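Local coordinates for protein OR486 (Synthetic construct, PDB 4R80) that has no known biological function, being a de novo designed beta-sheet protein with a cystatin fold, at residues 2-15 against 57-69. Sequence-based numbering, arbitrary orientation.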
loop_
_atom_site.group_PDB
_atom_site.type_symbol
_atom_site.label_atom_id
_atom_site.label_comp_id
_atom_site.label_asym_id
_atom_site.label_seq_id
_atom_site.Cartn_x
_atom_site.Cartn_y
_atom_site.Cartn_z
ATOM N N PRO A 2 3.630 5.895 18.645
ATOM C CA PRO A 2 3.483 4.437 18.574
ATOM C C PRO A 2 4.756 3.737 18.100
ATOM O O PRO A 2 5.644 4.381 17.536
ATOM C CB PRO A 2 2.341 4.237 17.566
ATOM C CG PRO A 2 2.062 5.599 16.978
ATOM C CD PRO A 2 2.518 6.597 17.985
ATOM N N SER A 3 4.831 2.430 18.326
ATOM C CA SER A 3 6.004 1.647 17.946
ATOM C C SER A 3 6.187 1.542 16.436
ATOM O O SER A 3 5.269 1.798 15.661
ATOM C CB SER A 3 5.947 0.249 18.566
ATOM O OG SER A 3 4.889 -0.517 18.020
ATOM N N GLU A 4 7.398 1.158 16.032
ATOM C CA GLU A 4 7.745 0.988 14.627
ATOM C C GLU A 4 6.873 -0.030 13.883
ATOM O O GLU A 4 6.434 0.227 12.761
ATOM C CB GLU A 4 9.221 0.590 14.510
ATOM C CG GLU A 4 9.707 0.369 13.087
ATOM C CD GLU A 4 9.814 1.656 12.294
ATOM O OE1 GLU A 4 9.923 2.738 12.911
ATOM O OE2 GLU A 4 9.791 1.584 11.050
ATOM N N GLU A 5 6.626 -1.174 14.507
ATOM C CA GLU A 5 5.853 -2.243 13.877
ATOM C C GLU A 5 4.357 -1.944 13.840
ATOM O O GLU A 5 3.646 -2.373 12.931
ATOM C CB GLU A 5 6.116 -3.572 14.594
ATOM C CG GLU A 5 5.397 -4.764 13.992
ATOM C CD GLU A 5 5.500 -4.809 12.481
ATOM O OE1 GLU A 5 6.626 -4.714 11.952
ATOM O OE2 GLU A 5 4.448 -4.937 11.819
ATOM N N GLU A 6 3.892 -1.189 14.827
ATOM C CA GLU A 6 2.490 -0.814 14.938
ATOM C C GLU A 6 2.113 0.172 13.838
ATOM O O GLU A 6 0.995 0.151 13.327
ATOM C CB GLU A 6 2.267 -0.179 16.309
ATOM C CG GLU A 6 0.836 -0.064 16.791
ATOM C CD GLU A 6 0.140 1.199 16.318
ATOM O OE1 GLU A 6 0.820 2.135 15.848
ATOM O OE2 GLU A 6 -1.099 1.268 16.462
ATOM N N GLU A 7 3.060 1.034 13.477
ATOM C CA GLU A 7 2.824 2.049 12.456
ATOM C C GLU A 7 2.915 1.466 11.051
ATOM O O GLU A 7 2.187 1.884 10.153
ATOM C CB GLU A 7 3.789 3.228 12.617
ATOM C CG GLU A 7 3.586 4.033 13.895
ATOM C CD GLU A 7 4.479 5.259 13.959
ATOM O OE1 GLU A 7 5.266 5.472 13.017
ATOM O OE2 GLU A 7 4.402 6.007 14.955
ATOM N N LYS A 8 3.817 0.508 10.864
ATOM C CA LYS A 8 3.932 -0.182 9.586
ATOM C C LYS A 8 2.694 -1.029 9.324
ATOM O O LYS A 8 2.246 -1.154 8.185
ATOM C CB LYS A 8 5.181 -1.065 9.535
ATOM C CG LYS A 8 6.495 -0.312 9.456
ATOM C CD LYS A 8 7.663 -1.282 9.523
ATOM C CE LYS A 8 8.940 -0.652 9.003
ATOM N NZ LYS A 8 10.086 -1.596 9.079
ATOM N N ARG A 9 2.151 -1.615 10.384
ATOM C CA ARG A 9 0.965 -2.455 10.264
ATOM C C ARG A 9 -0.264 -1.650 9.846
ATOM O O ARG A 9 -1.000 -2.051 8.943
ATOM C CB ARG A 9 0.716 -3.220 11.568
ATOM C CG ARG A 9 -0.479 -4.155 11.531
ATOM C CD ARG A 9 -0.968 -4.473 12.935
ATOM N NE ARG A 9 -1.490 -3.294 13.617
ATOM C CZ ARG A 9 -2.729 -2.835 13.475
ATOM N NH1 ARG A 9 -3.581 -3.451 12.668
ATOM N NH2 ARG A 9 -3.115 -1.754 14.140
ATOM N N ARG A 10 -0.476 -0.513 10.501
ATOM C CA ARG A 10 -1.598 0.363 10.182
ATOM C C ARG A 10 -1.477 0.944 8.771
ATOM O O ARG A 10 -2.449 0.971 8.013
ATOM C CB ARG A 10 -1.712 1.487 11.216
ATOM C CG ARG A 10 -2.123 1.021 12.605
ATOM C CD ARG A 10 -2.128 2.171 13.609
ATOM N NE ARG A 10 -3.043 3.248 13.241
ATOM C CZ ARG A 10 -3.209 4.359 13.950
ATOM N NH1 ARG A 10 -2.524 4.552 15.069
ATOM N NH2 ARG A 10 -4.059 5.286 13.527
ATOM N N ALA A 11 -0.275 1.397 8.421
ATOM C CA ALA A 11 -0.037 1.992 7.111
ATOM C C ALA A 11 -0.250 0.967 6.010
ATOM O O ALA A 11 -0.783 1.290 4.949
ATOM C CB ALA A 11 1.368 2.572 7.030
ATOM N N LYS A 12 0.162 -0.269 6.267
ATOM C CA LYS A 12 -0.013 -1.340 5.295
ATOM C C LYS A 12 -1.492 -1.650 5.083
ATOM O O LYS A 12 -1.929 -1.880 3.955
ATOM C CB LYS A 12 0.718 -2.608 5.738
ATOM C CG LYS A 12 0.643 -3.741 4.723
ATOM C CD LYS A 12 1.271 -5.020 5.254
ATOM C CE LYS A 12 0.331 -5.737 6.208
ATOM N NZ LYS A 12 -0.919 -6.165 5.518
ATOM N N GLN A 13 -2.258 -1.647 6.170
ATOM C CA GLN A 13 -3.685 -1.941 6.099
ATOM C C GLN A 13 -4.480 -0.805 5.462
ATOM O O GLN A 13 -5.438 -1.047 4.728
ATOM C CB GLN A 13 -4.237 -2.257 7.491
ATOM C CG GLN A 13 -3.726 -3.568 8.071
ATOM C CD GLN A 13 -4.304 -3.867 9.439
ATOM O OE1 GLN A 13 -5.089 -3.087 9.979
ATOM N NE2 GLN A 13 -3.916 -5.002 10.009
ATOM N N VAL A 14 -4.074 0.432 5.735
ATOM C CA VAL A 14 -4.696 1.594 5.111
ATOM C C VAL A 14 -4.420 1.538 3.617
ATOM O O VAL A 14 -5.301 1.784 2.792
ATOM C CB VAL A 14 -4.144 2.913 5.689
ATOM C CG1 VAL A 14 -4.515 4.091 4.797
ATOM C CG2 VAL A 14 -4.655 3.131 7.104
ATOM N N ALA A 15 -3.184 1.191 3.285
ATOM C CA ALA A 15 -2.748 1.078 1.904
ATOM C C ALA A 15 -3.459 -0.055 1.171
ATOM O O ALA A 15 -3.910 0.116 0.039
ATOM C CB ALA A 15 -1.254 0.858 1.864
ATOM N N VAL A 57 2.204 2.563 -2.833
ATOM C CA VAL A 57 1.390 3.574 -2.164
ATOM C C VAL A 57 2.123 4.220 -0.991
ATOM O O VAL A 57 2.613 3.534 -0.093
ATOM C CB VAL A 57 0.045 3.001 -1.697
ATOM C CG1 VAL A 57 0.259 1.658 -1.081
ATOM C CG2 VAL A 57 -0.630 3.945 -0.713
ATOM N N GLU A 58 2.211 5.545 -1.019
ATOM C CA GLU A 58 2.819 6.306 0.066
ATOM C C GLU A 58 1.800 6.718 1.127
ATOM O O GLU A 58 0.879 7.485 0.851
ATOM C CB GLU A 58 3.542 7.535 -0.483
ATOM C CG GLU A 58 4.660 7.198 -1.447
ATOM C CD GLU A 58 5.362 8.433 -1.971
ATOM O OE1 GLU A 58 4.948 9.553 -1.605
ATOM O OE2 GLU A 58 6.327 8.281 -2.748
ATOM N N VAL A 59 1.967 6.193 2.338
ATOM C CA VAL A 59 1.083 6.523 3.450
ATOM C C VAL A 59 1.778 7.503 4.386
ATOM O O VAL A 59 2.938 7.314 4.753
ATOM C CB VAL A 59 0.686 5.263 4.242
ATOM C CG1 VAL A 59 -0.298 5.615 5.345
ATOM C CG2 VAL A 59 0.100 4.211 3.306
ATOM N N GLU A 60 1.065 8.568 4.762
ATOM C CA GLU A 60 1.623 9.585 5.646
ATOM C C GLU A 60 0.978 9.598 7.030
ATOM O O GLU A 60 -0.245 9.568 7.159
ATOM C CB GLU A 60 1.515 10.968 5.002
ATOM C CG GLU A 60 2.127 12.088 5.831
ATOM C CD GLU A 60 3.631 11.938 6.016
ATOM O OE1 GLU A 60 4.286 11.317 5.153
ATOM O OE2 GLU A 60 4.158 12.445 7.028
ATOM N N LYS A 61 1.819 9.652 8.064
ATOM C CA LYS A 61 1.355 9.776 9.440
ATOM C C LYS A 61 1.318 11.237 9.874
ATOM O O LYS A 61 2.357 11.891 9.963
ATOM C CB LYS A 61 2.275 8.991 10.382
ATOM C CG LYS A 61 2.091 9.317 11.858
ATOM C CD LYS A 61 3.165 8.651 12.714
ATOM C CE LYS A 61 3.008 8.994 14.193
ATOM N NZ LYS A 61 1.697 8.556 14.737
ATOM N N GLN A 62 0.119 11.740 10.140
ATOM C CA GLN A 62 -0.058 13.119 10.585
ATOM C C GLN A 62 -0.724 13.116 11.953
ATOM O O GLN A 62 -1.936 12.940 12.060
ATOM C CB GLN A 62 -0.891 13.920 9.584
ATOM C CG GLN A 62 -1.109 15.377 9.978
ATOM C CD GLN A 62 0.159 16.211 9.894
ATOM O OE1 GLN A 62 0.411 16.876 8.889
ATOM N NE2 GLN A 62 0.961 16.185 10.954
ATOM N N GLY A 63 0.076 13.307 12.997
ATOM C CA GLY A 63 -0.408 13.167 14.356
ATOM C C GLY A 63 -0.573 11.691 14.662
ATOM O O GLY A 63 0.382 11.023 15.058
ATOM N N ASN A 64 -1.784 11.178 14.474
ATOM C CA ASN A 64 -2.020 9.743 14.592
ATOM C C ASN A 64 -2.971 9.215 13.521
ATOM O O ASN A 64 -3.554 8.140 13.668
ATOM C CB ASN A 64 -2.536 9.375 15.981
ATOM C CG ASN A 64 -2.263 7.925 16.332
ATOM O OD1 ASN A 64 -1.247 7.360 15.927
ATOM N ND2 ASN A 64 -3.187 7.306 17.050
ATOM N N THR A 65 -3.129 9.977 12.446
ATOM C CA THR A 65 -3.916 9.521 11.308
ATOM C C THR A 65 -2.988 9.060 10.194
ATOM O O THR A 65 -1.966 9.692 9.925
ATOM C CB THR A 65 -4.848 10.624 10.776
ATOM O OG1 THR A 65 -4.133 11.864 10.701
ATOM C CG2 THR A 65 -6.051 10.792 11.694
ATOM N N PHE A 66 -3.343 7.953 9.553
ATOM C CA PHE A 66 -2.561 7.440 8.437
ATOM C C PHE A 66 -3.313 7.624 7.126
ATOM O O PHE A 66 -4.303 6.942 6.862
ATOM C CB PHE A 66 -2.211 5.969 8.659
ATOM C CG PHE A 66 -1.144 5.753 9.695
ATOM C CD1 PHE A 66 -1.476 5.629 11.034
ATOM C CD2 PHE A 66 0.189 5.679 9.330
ATOM C CE1 PHE A 66 -0.496 5.434 11.991
ATOM C CE2 PHE A 66 1.173 5.483 10.280
ATOM C CZ PHE A 66 0.830 5.360 11.612
ATOM N N THR A 67 -2.831 8.553 6.309
ATOM C CA THR A 67 -3.521 8.932 5.085
ATOM C C THR A 67 -2.677 8.632 3.851
ATOM O O THR A 67 -1.483 8.928 3.816
ATOM C CB THR A 67 -3.885 10.431 5.094
ATOM O OG1 THR A 67 -4.534 10.763 6.328
ATOM C CG2 THR A 67 -4.808 10.770 3.931
ATOM N N VAL A 68 -3.307 8.038 2.845
ATOM C CA VAL A 68 -2.658 7.807 1.564
ATOM C C VAL A 68 -2.416 9.151 0.887
ATOM O O VAL A 68 -3.304 9.999 0.857
ATOM C CB VAL A 68 -3.535 6.929 0.652
ATOM C CG1 VAL A 68 -2.938 6.835 -0.745
ATOM C CG2 VAL A 68 -3.708 5.544 1.259
ATOM N N LYS A 69 -1.210 9.352 0.362
ATOM C CA LYS A 69 -0.867 10.618 -0.279
ATOM C C LYS A 69 -0.464 10.436 -1.740
ATOM O O LYS A 69 -0.684 11.325 -2.563
ATOM C CB LYS A 69 0.242 11.340 0.496
ATOM C CG LYS A 69 -0.233 12.017 1.776
ATOM C CD LYS A 69 -0.963 13.324 1.488
ATOM C CE LYS A 69 0.011 14.488 1.352
ATOM N NZ LYS A 69 -0.686 15.782 1.098
#
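Phe66, on strand 65-69, points at helix 4-15 and fills the space between Glu7, Arg10 and Ala11 with its ring, a large apolar group that can meet all three. Its CZ meets the aliphatic CB of Glu7 at 3.8 Å, and CE1 lies over the centre of the Arg10 guanidinium, 3.5 Å from CZ of Arg10, the two planes inclined at 64°. A bend at chi3 (60°) turns the arginine's end toward the hairpin loop, where Arg10 NH2 donates to Asn64 O at 2.9 Å and Arg10 NH1 makes a weak hydrogen bond to Asn64 OD1. Cut back to an alanine here, the side chain would probably strip the guanidinium from CE1 and CD1 of Phe66 and leave the Asn64 carbonyl without this donor. Farther along the helix, small residues let the sheet come close: Ala11 CB sits 3.9 Å from Val59 CG1, and Ala15 CB meets Val57 CG1. Val14, branched, reaches strand 65-69 instead, CG1 against Val68 CG2. Near the turn, Lys61 runs across the Glu7 carboxylate in a long salt bridge (OE2 to NZ 3.7 Å), its NZ also held by Gly63 O at 2.8 Å. Ile40 and Val42 of strand 39-48 extend the apolar layer. Helix 4-22 thus packs across the four-stranded antiparallel sheet, the arrangement of this designed cystatin fold.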